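Local atomic coordinates of P protein (Mumps virus, PDB entry 3BBZ), a protein that probably links the viral polymerase to its template, this part of the phosphoprotein being the domain that binds the nucleocapsid. Residues Q3-I7 and L37-K41. The protein carries 1 engineered substitution. Numbering follows the deposited sequence.
Sequences QKVMI and LNDIK. With FMT (formic acid), chain D.
Leu37 meets three residues of helix 3-14: its two methyls lie against Gln3 and Lys4, and its CB against Ile7. Its CD1 lies 4.0 Å from Gln3 CB, its CD2 approaches the bent aliphatic chain of Lys4 near CD, and its CB receives Ile7 CD1 at 4.0 Å. The Lys4 chain runs on past this leucine, and its NZ hydrogen-bonds to the carbonyl oxygens of Leu28 and Ala31, so the chain skirts the apolar layer and ties the start of helix 3-14 to the end of helix 18-29 and the residues that follow it.

One turn further along the inner face, Ile40 offers CG2 to CG2 of Ile7 at 4.2 Å, a lighter touch in which the two side chains cross at about a right angle. Each CG2, anti to its own backbone N, is the branch that reaches across to the other isoleucine.

Lys41 contributes its aliphatic part. CG sits 3.6 Å from Ile7 CG1, with CD close by, and the lysine passes across the isoleucine, which is thereby covered by Leu37, Ile40 and Lys41 together. The bend at chi3 (-65°) carries the amino end toward the amide end of Gln3, but the modelled approach there is too short to be trusted.

On the backbone of helix 3-14, a formic acid molecule, probably from the crystallisation liquor, accepts a nearly straight hydrogen bond from Lys4 N to O1 (3.2 Å, 167°).

The two segments run almost parallel, their axes 11° apart and 11.4 Å at closest approach. Leu28 of helix 18-29 touches both Ile7 and Leu37, so the middle helix adds to the same apolar interior. Such a core, shared by first and last helices running the same way and a middle helix between them in sequence, is that of the compact three-helix bundle that the nucleocapsid-binding domain adopts in the crystal, crystallisation having induced the folding.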
loop_
_atom_site.group_PDB
_atom_site.type_symbol
_atom_site.label_atom_id
_atom_site.label_comp_id
_atom_site.label_asym_id
_atom_site.label_seq_id
_atom_site.Cartn_x
_atom_site.Cartn_y
_atom_site.Cartn_z
ATOM N N GLN A 3 -0.887 9.526 -6.461
ATOM C CA GLN A 3 -1.218 8.261 -5.828
ATOM C C GLN A 3 -0.145 7.638 -4.943
ATOM O O GLN A 3 -0.475 7.041 -3.962
ATOM C CB GLN A 3 -1.673 7.241 -6.871
ATOM C CG GLN A 3 -3.156 7.341 -7.198
ATOM C CD GLN A 3 -4.086 6.995 -6.008
ATOM O OE1 GLN A 3 -4.542 5.874 -5.901
ATOM N NE2 GLN A 3 -4.395 7.980 -5.150
ATOM N N LYS A 4 1.121 7.766 -5.265
ATOM C CA LYS A 4 2.131 7.137 -4.418
ATOM C C LYS A 4 2.245 7.728 -3.028
ATOM O O LYS A 4 2.545 6.999 -2.097
ATOM C CB LYS A 4 3.509 7.110 -5.080
ATOM C CG LYS A 4 3.511 6.311 -6.328
ATOM C CD LYS A 4 4.158 4.983 -6.105
ATOM C CE LYS A 4 4.822 4.684 -7.396
ATOM N NZ LYS A 4 5.922 3.783 -7.224
ATOM N N VAL A 5 2.072 9.031 -2.910
ATOM C CA VAL A 5 2.060 9.723 -1.606
ATOM C C VAL A 5 0.832 9.273 -0.839
ATOM O O VAL A 5 0.952 8.866 0.305
ATOM C CB VAL A 5 2.072 11.254 -1.753
ATOM C CG1 VAL A 5 2.033 11.983 -0.382
ATOM C CG2 VAL A 5 3.308 11.667 -2.605
ATOM N N MET A 6 -0.331 9.318 -1.501
ATOM C CA MET A 6 -1.601 8.882 -0.918
ATOM C C MET A 6 -1.537 7.451 -0.412
ATOM O O MET A 6 -1.936 7.186 0.724
ATOM C CB MET A 6 -2.737 8.992 -1.958
ATOM C CG MET A 6 -3.219 10.391 -2.321
ATOM S SD MET A 6 -3.344 11.516 -0.908
ATOM C CE MET A 6 -1.740 12.354 -0.911
ATOM N N ILE A 7 -1.051 6.518 -1.245
ATOM C CA ILE A 7 -0.958 5.084 -0.842
ATOM C C ILE A 7 0.116 4.879 0.220
ATOM O O ILE A 7 -0.083 4.044 1.101
ATOM C CB ILE A 7 -0.805 4.100 -2.044
ATOM C CG1 ILE A 7 -1.945 4.312 -3.073
ATOM C CG2 ILE A 7 -0.753 2.605 -1.590
ATOM C CD1 ILE A 7 -1.594 3.771 -4.507
ATOM N N LEU A 37 -1.342 -0.288 -8.916
ATOM C CA LEU A 37 -1.657 0.547 -7.767
ATOM C C LEU A 37 -3.031 0.210 -7.176
ATOM O O LEU A 37 -3.147 0.122 -5.950
ATOM C CB LEU A 37 -1.481 2.020 -8.086
ATOM C CG LEU A 37 -0.060 2.528 -8.469
ATOM C CD1 LEU A 37 -0.095 4.042 -8.691
ATOM C CD2 LEU A 37 1.005 2.210 -7.452
ATOM N N ASN A 38 -4.023 -0.081 -8.028
ATOM C CA ASN A 38 -5.357 -0.485 -7.570
ATOM C C ASN A 38 -5.308 -1.794 -6.772
ATOM O O ASN A 38 -5.983 -1.936 -5.742
ATOM C CB ASN A 38 -6.320 -0.661 -8.747
ATOM C CG ASN A 38 -6.798 0.686 -9.327
ATOM O OD1 ASN A 38 -6.590 1.728 -8.735
ATOM N ND2 ASN A 38 -7.428 0.648 -10.486
ATOM N N ASP A 39 -4.484 -2.723 -7.246
ATOM C CA ASP A 39 -4.292 -4.019 -6.592
ATOM C C ASP A 39 -3.622 -3.863 -5.213
ATOM O O ASP A 39 -4.027 -4.501 -4.245
ATOM C CB ASP A 39 -3.458 -4.924 -7.466
ATOM C CG ASP A 39 -4.201 -5.434 -8.705
ATOM O OD1 ASP A 39 -5.387 -5.062 -8.964
ATOM O OD2 ASP A 39 -3.531 -6.207 -9.429
ATOM N N ILE A 40 -2.643 -2.973 -5.111
ATOM C CA ILE A 40 -2.048 -2.651 -3.810
ATOM C C ILE A 40 -3.063 -2.004 -2.862
ATOM O O ILE A 40 -3.225 -2.446 -1.739
ATOM C CB ILE A 40 -0.788 -1.758 -3.979
ATOM C CG1 ILE A 40 0.260 -2.522 -4.763
ATOM C CG2 ILE A 40 -0.183 -1.407 -2.597
ATOM C CD1 ILE A 40 1.457 -1.642 -5.286
ATOM N N LYS A 41 -3.781 -0.992 -3.347
ATOM C CA LYS A 41 -4.909 -0.387 -2.623
ATOM C C LYS A 41 -5.964 -1.390 -2.188
ATOM O O LYS A 41 -6.397 -1.381 -1.014
ATOM C CB LYS A 41 -5.531 0.744 -3.456
ATOM C CG LYS A 41 -4.596 1.981 -3.489
ATOM C CD LYS A 41 -5.277 3.207 -4.072
ATOM C CE LYS A 41 -5.604 2.982 -5.514
ATOM N NZ LYS A 41 -6.105 4.297 -6.056
HETATM C C FMT D . 2.892 10.236 -6.628
HETATM O O1 FMT D . 2.319 9.615 -7.528
HETATM O O2 FMT D . 2.325 10.990 -5.865
#